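PDB 2NQL: Isomerase/lactonizing enzyme from Agrobacterium fabrum str. C58, which belongs to the enolase superfamily, in the mandelate racemase/muconate lactonizing enzyme group, and binds a sodium ion in its barrel domain. Local coordinates for residues D97-Y102 against G294-I299; S141-D144 against V150-F153; A325-A330 against K338-Q343; P349-R352 against M358-R361. All blocks are in the same frame, centred on the assembly; numbering follows the deposited sequence.

Contact 1. Residues D97-Y102 against G294-I299; sequences DPSAVY and GITNFI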
loop_
_atom_site.group_PDB
_atom_site.type_symbol
_atom_site.label_atom_id
_atom_site.label_comp_id
_atom_site.label_asym_id
_atom_site.label_seq_id
_atom_site.Cartn_x
_atom_site.Cartn_y
_atom_site.Cartn_z
ATOM N N ASP A 97 8.577 -20.054 -14.571
ATOM C CA ASP A 97 7.999 -20.047 -13.239
ATOM C C ASP A 97 7.532 -18.604 -12.950
ATOM O O ASP A 97 8.224 -17.872 -12.254
ATOM C CB ASP A 97 9.080 -20.494 -12.238
ATOM C CG ASP A 97 8.541 -20.784 -10.850
ATOM O OD1 ASP A 97 7.403 -20.388 -10.491
ATOM O OD2 ASP A 97 9.306 -21.400 -10.073
ATOM N N PRO A 98 6.366 -18.190 -13.504
ATOM C CA PRO A 98 5.945 -16.784 -13.272
ATOM C C PRO A 98 5.832 -16.393 -11.791
ATOM O O PRO A 98 6.155 -15.233 -11.427
ATOM C CB PRO A 98 4.583 -16.681 -13.984
ATOM C CG PRO A 98 4.601 -17.836 -15.026
ATOM C CD PRO A 98 5.394 -18.935 -14.344
ATOM N N SER A 99 5.417 -17.338 -10.944
ATOM C CA SER A 99 5.210 -17.018 -9.529
ATOM C C SER A 99 6.525 -16.725 -8.803
ATOM O O SER A 99 6.567 -15.889 -7.897
ATOM C CB SER A 99 4.407 -18.086 -8.820
ATOM O OG SER A 99 3.080 -18.100 -9.335
ATOM N N ALA A 100 7.593 -17.382 -9.247
ATOM C CA ALA A 100 8.941 -17.074 -8.765
ATOM C C ALA A 100 9.351 -15.629 -9.100
ATOM O O ALA A 100 9.931 -14.935 -8.257
ATOM C CB ALA A 100 9.966 -18.078 -9.336
ATOM N N VAL A 101 9.040 -15.171 -10.313
ATOM C CA VAL A 101 9.330 -13.787 -10.695
ATOM C C VAL A 101 8.519 -12.798 -9.839
ATOM O O VAL A 101 9.098 -11.835 -9.296
ATOM C CB VAL A 101 9.137 -13.517 -12.205
ATOM C CG1 VAL A 101 9.352 -12.011 -12.551
ATOM C CG2 VAL A 101 10.095 -14.387 -13.049
ATOM N N TYR A 102 7.208 -13.050 -9.710
ATOM C CA TYR A 102 6.348 -12.282 -8.806
ATOM C C TYR A 102 6.941 -12.162 -7.392
ATOM O O TYR A 102 7.031 -11.058 -6.825
ATOM C CB TYR A 102 4.909 -12.853 -8.725
ATOM C CG TYR A 102 4.145 -12.148 -7.637
ATOM C CD1 TYR A 102 3.555 -10.888 -7.866
ATOM C CD2 TYR A 102 4.092 -12.680 -6.346
ATOM C CE1 TYR A 102 2.884 -10.211 -6.824
ATOM C CE2 TYR A 102 3.446 -12.012 -5.298
ATOM C CZ TYR A 102 2.849 -10.781 -5.533
ATOM O OH TYR A 102 2.219 -10.156 -4.480
ATOM N N GLY A 294 -3.289 -9.966 -9.555
ATOM C CA GLY A 294 -2.486 -10.790 -10.460
ATOM C C GLY A 294 -2.806 -12.250 -10.173
ATOM O O GLY A 294 -3.414 -12.559 -9.147
ATOM N N ILE A 295 -2.414 -13.129 -11.090
ATOM C CA ILE A 295 -2.798 -14.541 -11.036
ATOM C C ILE A 295 -2.161 -15.265 -9.844
ATOM O O ILE A 295 -2.837 -15.991 -9.115
ATOM C CB ILE A 295 -2.474 -15.255 -12.372
ATOM C CG1 ILE A 295 -3.465 -14.793 -13.458
ATOM C CG2 ILE A 295 -2.532 -16.826 -12.214
ATOM C CD1 ILE A 295 -2.969 -14.991 -14.856
ATOM N N THR A 296 -0.864 -15.071 -9.653
ATOM C CA THR A 296 -0.171 -15.679 -8.486
ATOM C C THR A 296 -0.892 -15.400 -7.153
ATOM O O THR A 296 -1.172 -16.335 -6.393
ATOM C CB THR A 296 1.290 -15.226 -8.428
ATOM O OG1 THR A 296 1.956 -15.625 -9.627
ATOM C CG2 THR A 296 2.018 -15.787 -7.177
ATOM N N ASN A 297 -1.228 -14.129 -6.890
ATOM C CA ASN A 297 -1.976 -13.757 -5.680
ATOM C C ASN A 297 -3.369 -14.324 -5.587
ATOM O O ASN A 297 -3.815 -14.731 -4.520
ATOM C CB ASN A 297 -2.031 -12.223 -5.515
ATOM C CG ASN A 297 -0.753 -11.664 -4.890
ATOM O OD1 ASN A 297 -0.203 -12.256 -3.958
ATOM N ND2 ASN A 297 -0.297 -10.512 -5.382
ATOM N N PHE A 298 -4.060 -14.325 -6.722
ATOM C CA PHE A 298 -5.442 -14.778 -6.801
ATOM C C PHE A 298 -5.469 -16.280 -6.464
ATOM O O PHE A 298 -6.295 -16.704 -5.655
ATOM C CB PHE A 298 -5.904 -14.522 -8.226
ATOM C CG PHE A 298 -7.376 -14.360 -8.411
ATOM C CD1 PHE A 298 -7.946 -13.080 -8.504
ATOM C CD2 PHE A 298 -8.180 -15.485 -8.632
ATOM C CE1 PHE A 298 -9.304 -12.928 -8.770
ATOM C CE2 PHE A 298 -9.547 -15.348 -8.880
ATOM C CZ PHE A 298 -10.106 -14.074 -8.953
ATOM N N ILE A 299 -4.541 -17.059 -7.036
ATOM C CA ILE A 299 -4.447 -18.510 -6.825
ATOM C C ILE A 299 -4.187 -18.840 -5.338
ATOM O O ILE A 299 -4.779 -19.748 -4.759
ATOM C CB ILE A 299 -3.343 -19.123 -7.773
ATOM C CG1 ILE A 299 -3.861 -19.246 -9.217
ATOM C CG2 ILE A 299 -2.829 -20.468 -7.289
ATOM C CD1 ILE A 299 -5.284 -19.797 -9.340
#

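Contact 2. Residues S141-D144 against V150-F153; sequences SIRD and VDSF. With SO4 (sulfate ion), chain F.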
loop_
_atom_site.group_PDB
_atom_site.type_symbol
_atom_site.label_atom_id
_atom_site.label_comp_id
_atom_site.label_asym_id
_atom_site.label_seq_id
_atom_site.Cartn_x
_atom_site.Cartn_y
_atom_site.Cartn_z
ATOM N N SER A 141 -3.832 -23.007 -22.288
ATOM C CA SER A 141 -4.519 -21.895 -21.609
ATOM C C SER A 141 -3.890 -21.747 -20.226
ATOM O O SER A 141 -3.315 -22.709 -19.675
ATOM C CB SER A 141 -6.021 -22.190 -21.472
ATOM O OG SER A 141 -6.198 -23.306 -20.616
ATOM N N ILE A 142 -3.962 -20.541 -19.658
ATOM C CA ILE A 142 -3.497 -20.370 -18.270
ATOM C C ILE A 142 -4.171 -21.383 -17.324
ATOM O O ILE A 142 -3.508 -22.010 -16.499
ATOM C CB ILE A 142 -3.693 -18.912 -17.786
ATOM C CG1 ILE A 142 -2.649 -18.008 -18.465
ATOM C CG2 ILE A 142 -3.676 -18.831 -16.229
ATOM C CD1 ILE A 142 -2.952 -16.527 -18.296
ATOM N N ARG A 143 -5.472 -21.600 -17.477
ATOM C CA ARG A 143 -6.136 -22.521 -16.578
ATOM C C ARG A 143 -5.587 -23.943 -16.671
ATOM O O ARG A 143 -5.469 -24.623 -15.642
ATOM C CB ARG A 143 -7.660 -22.466 -16.689
ATOM C CG ARG A 143 -8.277 -22.972 -18.012
ATOM C CD ARG A 143 -9.746 -22.544 -18.039
ATOM N NE ARG A 143 -10.462 -22.823 -19.289
ATOM C CZ ARG A 143 -10.342 -22.128 -20.413
ATOM N NH1 ARG A 143 -9.482 -21.110 -20.506
ATOM N NH2 ARG A 143 -11.069 -22.471 -21.469
ATOM N N ASP A 144 -5.244 -24.362 -17.890
ATOM C CA ASP A 144 -4.623 -25.667 -18.116
ATOM C C ASP A 144 -3.262 -25.737 -17.460
ATOM O O ASP A 144 -2.966 -26.674 -16.720
ATOM C CB ASP A 144 -4.518 -25.971 -19.604
ATOM C CG ASP A 144 -5.625 -26.911 -20.088
ATOM O OD1 ASP A 144 -6.316 -27.533 -19.248
ATOM O OD2 ASP A 144 -5.795 -27.032 -21.317
ATOM N N VAL A 150 -12.477 -25.288 -15.216
ATOM C CA VAL A 150 -13.745 -25.360 -15.953
ATOM C C VAL A 150 -13.758 -24.308 -17.087
ATOM O O VAL A 150 -12.907 -23.397 -17.132
ATOM C CB VAL A 150 -14.960 -25.195 -14.995
ATOM C CG1 VAL A 150 -14.944 -26.268 -13.926
ATOM C CG2 VAL A 150 -14.976 -23.786 -14.318
ATOM N N ASP A 151 -14.697 -24.436 -18.014
ATOM C CA ASP A 151 -14.761 -23.489 -19.131
ATOM C C ASP A 151 -15.938 -22.541 -19.026
ATOM O O ASP A 151 -16.134 -21.700 -19.911
ATOM C CB ASP A 151 -14.818 -24.224 -20.467
ATOM C CG ASP A 151 -13.644 -25.138 -20.676
ATOM O OD1 ASP A 151 -12.502 -24.721 -20.391
ATOM O OD2 ASP A 151 -13.865 -26.284 -21.109
ATOM N N SER A 152 -16.727 -22.689 -17.958
ATOM C CA SER A 152 -17.842 -21.792 -17.698
ATOM C C SER A 152 -18.145 -21.818 -16.217
ATOM O O SER A 152 -17.833 -22.799 -15.532
ATOM C CB SER A 152 -19.099 -22.168 -18.544
ATOM O OG SER A 152 -19.628 -23.429 -18.160
ATOM N N PHE A 153 -18.743 -20.740 -15.714
ATOM C CA PHE A 153 -19.254 -20.709 -14.340
ATOM C C PHE A 153 -20.271 -19.590 -14.183
ATOM O O PHE A 153 -20.386 -18.744 -15.084
ATOM C CB PHE A 153 -18.107 -20.594 -13.293
ATOM C CG PHE A 153 -17.047 -19.570 -13.632
ATOM C CD1 PHE A 153 -17.318 -18.199 -13.580
ATOM C CD2 PHE A 153 -15.754 -19.988 -13.958
ATOM C CE1 PHE A 153 -16.328 -17.264 -13.866
ATOM C CE2 PHE A 153 -14.753 -19.060 -14.226
ATOM C CZ PHE A 153 -15.043 -17.692 -14.189
HETATM S S SO4 F . -18.925 -25.546 -20.669
HETATM O O1 SO4 F . -18.344 -25.619 -19.324
HETATM O O2 SO4 F . -20.111 -24.687 -20.681
HETATM O O3 SO4 F . -17.924 -24.954 -21.547
HETATM O O4 SO4 F . -19.291 -26.881 -21.160
#

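Contact 3. Residues A325-A330 against K338-Q343; sequences AASLQA and KGHEFQ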
loop_
_atom_site.group_PDB
_atom_site.type_symbol
_atom_site.label_atom_id
_atom_site.label_comp_id
_atom_site.label_asym_id
_atom_site.label_seq_id
_atom_site.Cartn_x
_atom_site.Cartn_y
_atom_site.Cartn_z
ATOM N N ALA A 325 -10.148 -11.351 -18.156
ATOM C CA ALA A 325 -9.833 -12.652 -18.723
ATOM C C ALA A 325 -8.913 -13.443 -17.797
ATOM O O ALA A 325 -9.149 -14.625 -17.556
ATOM C CB ALA A 325 -9.220 -12.515 -20.079
ATOM N N ALA A 326 -7.895 -12.768 -17.254
ATOM C CA ALA A 326 -7.063 -13.351 -16.183
ATOM C C ALA A 326 -7.875 -13.840 -14.990
ATOM O O ALA A 326 -7.642 -14.959 -14.515
ATOM C CB ALA A 326 -5.975 -12.353 -15.758
ATOM N N SER A 327 -8.836 -13.029 -14.517
ATOM C CA SER A 327 -9.715 -13.420 -13.416
ATOM C C SER A 327 -10.463 -14.720 -13.760
ATOM O O SER A 327 -10.532 -15.617 -12.926
ATOM C CB SER A 327 -10.731 -12.319 -13.055
ATOM O OG SER A 327 -11.411 -12.653 -11.841
ATOM N N LEU A 328 -11.025 -14.795 -14.965
ATOM C CA LEU A 328 -11.763 -15.996 -15.378
ATOM C C LEU A 328 -10.849 -17.227 -15.391
ATOM O O LEU A 328 -11.216 -18.258 -14.825
ATOM C CB LEU A 328 -12.436 -15.800 -16.753
ATOM C CG LEU A 328 -13.377 -14.610 -16.944
ATOM C CD1 LEU A 328 -14.091 -14.764 -18.274
ATOM C CD2 LEU A 328 -14.381 -14.462 -15.796
ATOM N N GLN A 329 -9.678 -17.108 -16.019
ATOM C CA GLN A 329 -8.675 -18.194 -16.057
ATOM C C GLN A 329 -8.347 -18.728 -14.665
ATOM O O GLN A 329 -8.458 -19.936 -14.405
ATOM C CB GLN A 329 -7.370 -17.736 -16.721
ATOM C CG GLN A 329 -7.441 -17.371 -18.211
ATOM C CD GLN A 329 -7.597 -18.590 -19.137
ATOM O OE1 GLN A 329 -7.556 -19.738 -18.690
ATOM N NE2 GLN A 329 -7.758 -18.332 -20.433
ATOM N N ALA A 330 -7.954 -17.825 -13.767
ATOM C CA ALA A 330 -7.597 -18.227 -12.406
ATOM C C ALA A 330 -8.808 -18.746 -11.638
ATOM O O ALA A 330 -8.714 -19.767 -10.967
ATOM C CB ALA A 330 -6.964 -17.073 -11.668
ATOM N N LYS A 338 -17.880 -20.072 -6.474
ATOM C CA LYS A 338 -19.329 -20.149 -6.636
ATOM C C LYS A 338 -19.846 -19.424 -7.878
ATOM O O LYS A 338 -20.905 -19.756 -8.403
ATOM C CB LYS A 338 -20.041 -19.687 -5.373
ATOM C CG LYS A 338 -19.734 -20.577 -4.158
ATOM C CD LYS A 338 -20.345 -21.975 -4.328
ATOM C CE LYS A 338 -20.141 -22.853 -3.110
ATOM N NZ LYS A 338 -18.734 -23.390 -3.038
ATOM N N GLY A 339 -19.079 -18.446 -8.343
ATOM C CA GLY A 339 -19.412 -17.655 -9.526
ATOM C C GLY A 339 -18.626 -16.350 -9.464
ATOM O O GLY A 339 -17.616 -16.263 -8.750
ATOM N N HIS A 340 -19.078 -15.339 -10.188
ATOM C CA HIS A 340 -18.218 -14.191 -10.537
ATOM C C HIS A 340 -19.074 -12.966 -10.847
ATOM O O HIS A 340 -20.132 -13.056 -11.494
ATOM C CB HIS A 340 -17.331 -14.594 -11.722
ATOM C CG HIS A 340 -16.095 -13.758 -11.912
ATOM N ND1 HIS A 340 -16.132 -12.412 -12.225
ATOM C CD2 HIS A 340 -14.779 -14.108 -11.897
ATOM C CE1 HIS A 340 -14.894 -11.966 -12.385
ATOM N NE2 HIS A 340 -14.054 -12.973 -12.180
ATOM N N GLU A 341 -18.641 -11.810 -10.351
ATOM C CA GLU A 341 -19.302 -10.554 -10.708
ATOM C C GLU A 341 -19.274 -10.300 -12.220
ATOM O O GLU A 341 -18.271 -10.578 -12.894
ATOM C CB GLU A 341 -18.695 -9.391 -9.929
ATOM C CG GLU A 341 -19.501 -8.102 -10.014
ATOM C CD GLU A 341 -19.006 -7.035 -9.057
ATOM O OE1 GLU A 341 -17.923 -7.202 -8.494
ATOM O OE2 GLU A 341 -19.696 -6.028 -8.864
ATOM N N PHE A 342 -20.408 -9.819 -12.729
ATOM C CA PHE A 342 -20.560 -9.439 -14.123
ATOM C C PHE A 342 -21.075 -7.994 -14.226
ATOM O O PHE A 342 -22.193 -7.664 -13.814
ATOM C CB PHE A 342 -21.493 -10.443 -14.846
ATOM C CG PHE A 342 -21.855 -10.060 -16.268
ATOM C CD1 PHE A 342 -20.874 -9.881 -17.261
ATOM C CD2 PHE A 342 -23.201 -9.923 -16.634
ATOM C CE1 PHE A 342 -21.230 -9.566 -18.581
ATOM C CE2 PHE A 342 -23.552 -9.611 -17.976
ATOM C CZ PHE A 342 -22.573 -9.421 -18.929
ATOM N N GLN A 343 -20.222 -7.131 -14.764
ATOM C CA GLN A 343 -20.555 -5.735 -15.005
ATOM C C GLN A 343 -20.973 -5.593 -16.452
ATOM O O GLN A 343 -20.151 -5.268 -17.311
ATOM C CB GLN A 343 -19.329 -4.856 -14.744
ATOM C CG GLN A 343 -18.866 -4.836 -13.301
ATOM C CD GLN A 343 -19.421 -3.656 -12.545
ATOM O OE1 GLN A 343 -20.314 -3.803 -11.707
ATOM N NE2 GLN A 343 -18.902 -2.467 -12.843
#

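Contact 4. Residues P349-R352 against M358-R361; sequences PNRR and MDCR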
loop_
_atom_site.group_PDB
_atom_site.type_symbol
_atom_site.label_atom_id
_atom_site.label_comp_id
_atom_site.label_asym_id
_atom_site.label_seq_id
_atom_site.Cartn_x
_atom_site.Cartn_y
_atom_site.Cartn_z
ATOM N N PRO A 349 -19.709 -3.114 -24.139
ATOM C CA PRO A 349 -18.924 -2.213 -24.998
ATOM C C PRO A 349 -17.475 -2.596 -25.270
ATOM O O PRO A 349 -16.961 -2.256 -26.348
ATOM C CB PRO A 349 -18.957 -0.878 -24.255
ATOM C CG PRO A 349 -20.052 -0.953 -23.333
ATOM C CD PRO A 349 -20.221 -2.394 -22.961
ATOM N N ASN A 350 -16.795 -3.279 -24.350
ATOM C CA ASN A 350 -15.403 -3.630 -24.585
ATOM C C ASN A 350 -15.116 -4.930 -25.388
ATOM O O ASN A 350 -13.967 -5.295 -25.593
ATOM C CB ASN A 350 -14.590 -3.471 -23.283
ATOM C CG ASN A 350 -14.773 -2.074 -22.625
ATOM O OD1 ASN A 350 -15.416 -1.163 -23.181
ATOM N ND2 ASN A 350 -14.227 -1.918 -21.427
ATOM N N ARG A 351 -16.173 -5.600 -25.888
ATOM C CA ARG A 351 -15.970 -6.708 -26.839
ATOM C C ARG A 351 -15.126 -6.243 -28.041
ATOM O O ARG A 351 -14.269 -6.979 -28.534
ATOM C CB ARG A 351 -17.315 -7.270 -27.338
ATOM C CG ARG A 351 -17.982 -8.245 -26.383
ATOM C CD ARG A 351 -19.033 -9.091 -27.131
ATOM N NE ARG A 351 -19.782 -10.013 -26.265
ATOM C CZ ARG A 351 -20.899 -9.663 -25.648
ATOM N NH1 ARG A 351 -21.347 -8.425 -25.799
ATOM N NH2 ARG A 351 -21.567 -10.520 -24.879
ATOM N N ARG A 352 -15.373 -5.001 -28.473
ATOM C CA ARG A 352 -14.676 -4.368 -29.581
ATOM C C ARG A 352 -13.197 -4.146 -29.298
ATOM O O ARG A 352 -12.413 -3.974 -30.221
ATOM C CB ARG A 352 -15.293 -3.004 -29.865
ATOM C CG ARG A 352 -16.312 -3.049 -30.941
ATOM C CD ARG A 352 -17.120 -1.775 -30.986
ATOM N NE ARG A 352 -18.541 -2.116 -30.943
ATOM C CZ ARG A 352 -19.328 -1.909 -29.889
ATOM N NH1 ARG A 352 -20.600 -2.279 -29.941
ATOM N NH2 ARG A 352 -18.847 -1.341 -28.776
ATOM N N MET A 358 -14.055 -14.448 -25.150
ATOM C CA MET A 358 -14.551 -14.362 -23.787
ATOM C C MET A 358 -16.013 -13.883 -23.850
ATOM O O MET A 358 -16.297 -12.856 -24.475
ATOM C CB MET A 358 -13.701 -13.347 -22.994
ATOM C CG MET A 358 -14.205 -13.123 -21.587
ATOM S SD MET A 358 -13.060 -12.193 -20.521
ATOM C CE MET A 358 -12.881 -10.650 -21.411
ATOM N N ASP A 359 -16.938 -14.606 -23.216
ATOM C CA ASP A 359 -18.346 -14.200 -23.265
ATOM C C ASP A 359 -19.027 -14.332 -21.915
ATOM O O ASP A 359 -18.538 -15.027 -21.021
ATOM C CB ASP A 359 -19.122 -14.966 -24.369
ATOM C CG ASP A 359 -20.390 -14.231 -24.827
ATOM O OD1 ASP A 359 -20.576 -13.018 -24.512
ATOM O OD2 ASP A 359 -21.209 -14.878 -25.509
ATOM N N CYS A 360 -20.161 -13.653 -21.772
ATOM C CA CYS A 360 -21.061 -13.919 -20.669
ATOM C C CYS A 360 -22.491 -13.861 -21.200
ATOM O O CYS A 360 -22.877 -12.858 -21.795
ATOM C CB CYS A 360 -20.858 -12.855 -19.590
ATOM S SG CYS A 360 -21.761 -13.181 -18.065
ATOM N N ARG A 361 -23.233 -14.955 -21.035
ATOM C CA ARG A 361 -24.635 -15.000 -21.452
ATOM C C ARG A 361 -25.430 -15.999 -20.615
ATOM O O ARG A 361 -24.875 -16.964 -20.086
ATOM C CB ARG A 361 -24.762 -15.263 -22.963
ATOM C CG ARG A 361 -24.110 -16.518 -23.445
ATOM C CD ARG A 361 -24.042 -16.632 -24.996
ATOM N NE ARG A 361 -23.669 -18.015 -25.291
ATOM C CZ ARG A 361 -22.435 -18.467 -25.533
ATOM N NH1 ARG A 361 -21.384 -17.648 -25.593
ATOM N NH2 ARG A 361 -22.260 -19.765 -25.753
HETATM O O HOH W 1 -17.980 -12.517 -26.559
#

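Contact 1. Residues D97-Y102 against G294-I299
Two helix starts, one from the N-terminal region and one from the TIM-barrel-like region of this enolase-superfamily chain, meet in the buried contact between 97-102 and 294-299. The first turns of helices 98-109 and 295-308 cross nearly at right angles, their short axes 10.1 Å apart at an angle of 99°. Ser99 and Thr296 join hydroxyl to hydroxyl: Ser99 OG donates to Thr296 OG1 over 2.7 Å. Thr296 OG1 is a shared polar centre, also hydrogen-bonded to Asp127 and Trp131 of helix 117-138, so a third helix takes part in the junction. With OG1 directed to Ser99, the methyl CG2 of Thr296 lies anti to its own backbone N (OG1 at chi1 -60°) and comes obliquely to the Tyr102 ring, 3.8 Å from Tyr102 CD2. On the 98-109 side the turn opens with Asp97 as N-cap, its OD1 accepting from Ala100 N from well above the carboxylate plane. Tyr102, its CG anti to the backbone N (chi1 172°), carries its phenol across to Asn297, whose amide stands almost perpendicular to the ring. The amide is tied at ND2, which also bonds Lys293 O just before the segment. Asn297 ND2 donates to Tyr102 OH over 2.7 Å, with the oxygen close to the amide plane.

Contact 2. Residues S141-D144 against V150-F153
Asp151 OD1 is gripped by two nitrogens of one guanidinium group: Arg143 NE lies 3.0 Å from Asp151 OD1, and Arg143 NH2 lies 2.9 Å from the same Asp151 OD1. This is a side-on salt bridge in which both donors converge on one oxygen. That oxygen sits in the guanidinium plane, at its NE/NH2 edge, while the carboxylate is turned 82° from that plane. NE meets OD1 nearly in line with its C-O bond; NH2 comes from above the carboxylate plane. The arginine runs straight from CG to NE after leaving the backbone with CG between N and the carbonyl carbon (chi1 68°), which carries the guanidinium across to the 150-153 segment. The contact joins the short helix 142-145, capped by Ser141 OG accepting from Asp144 N, to the entry of strand 152-158 in the barrel sheet. Other partners surround the same group: Arg143 NH1 bonds Gln329 on helix 322-331, and NH2 also reaches the carbonyl of Pro368, which should hold the guanidinium in its rotation. Next along the strand, Ser152 OG is hydrogen-bonded to Arg364 and lies close to a sulfate ion, probably from the crystallisation liquor, with Ser152 OG 2.8 Å from sulfate O1.

Contact 3. Residues A325-A330 against K338-Q343
Ser327 OG and His340 NE2 are 2.7 Å apart in a hydrogen bond at the edge of the imidazole, near its plane; either could be the donor. Leu328, the next residue of the helix, approaches the same ring from over one face: its CD2 methyl stands 4.0 Å from the centroid of the His340 ring, 16° off the normal, a CH-pi contact. Ser327 OG reaches the ring edge because it lies anti to its backbone N (chi1 -170°). At the other ring nitrogen, His340 ND1 donates to Glu341 O over 2.9 Å at 164°, again close to the ring plane, so both nitrogens are engaged and the imidazole is fixed in rotation. Tyr365 adds an edge-to-face ring contact with His340, and its hydroxyl bonds to Glu341 O. Further out, the contact joins helix 322-331 to strand 340-342, the last of the TIM-barrel-like domain, whose parallel pairing with the first, 152-158, closes the barrel sheet; Phe153 of that first strand touches Leu328. Helix 295-308 also touches the serine, through Phe298. Since ND1 carries the hydrogen given to Glu341 O, a neutral His340 would present NE2 as acceptor to the serine hydroxyl, whereas a protonated ring could only donate from NE2; the geometry fits either.

Contact 4. Residues P349-R352 against M358-R361
A single carboxylate, that of Asp359, links two arginines in a salt-bridge network, taking one on each oxygen. Across the contact Arg351 NH2 donates to Asp359 OD1 over 2.7 Å, and the bond is almost perfectly straight at 177°. It runs nearly in line with the C-O bond and within the guanidinium plane, although the guanidinium and carboxylate planes are 71° apart. The second arginine is two residues along the same strand: Arg361 NH1 lies 2.8 Å from Asp359 OD2, which it meets on the anti side. A weak bond from Cys360 N also falls on OD1. The extended chain of Arg351, straight from CG to NE, spans from the loop after helix 344-347 to strand 359-361, which pairs antiparallel with 364-366, a hairpin that branches off barrel strand 152-158. A water adds a second link, accepting from Arg351 NE at 3.1 Å and donating to Met358 O at 2.7 Å. The side chain of Met358, whose carbonyl holds the water, packs on Ala325 and Leu328 of helix 322-331, and Phe347 touches both Met358 and Asp359. With a positive group on each oxygen, the carboxylate would be expected to stay ionised, balancing one arginine from the loop and one from its own strand.

From the N terminus, contact 1 opens first, at 97-102, and closes only at 294-299, a long loop that ties the N-terminal region to the barrel domain. Contact 2 (141-144 with 150-153) falls within that span as a short loop leading into strand 152-158. Contacts 3 and 4 follow in series, each closing a short loop; no two contacts cross. Helix 322-331, which carries one side of contact 3, also touches contacts 1, 2 and 4; Ile295 of contact 1, for instance, meets its Ala326. On the strand side, Phe342 of contact 3 packs on Cys360 of contact 4. Contacts 2, 3 and 4 all reach the same sheet, while contacts 1 and 4 lie about 26 Å apart between centres.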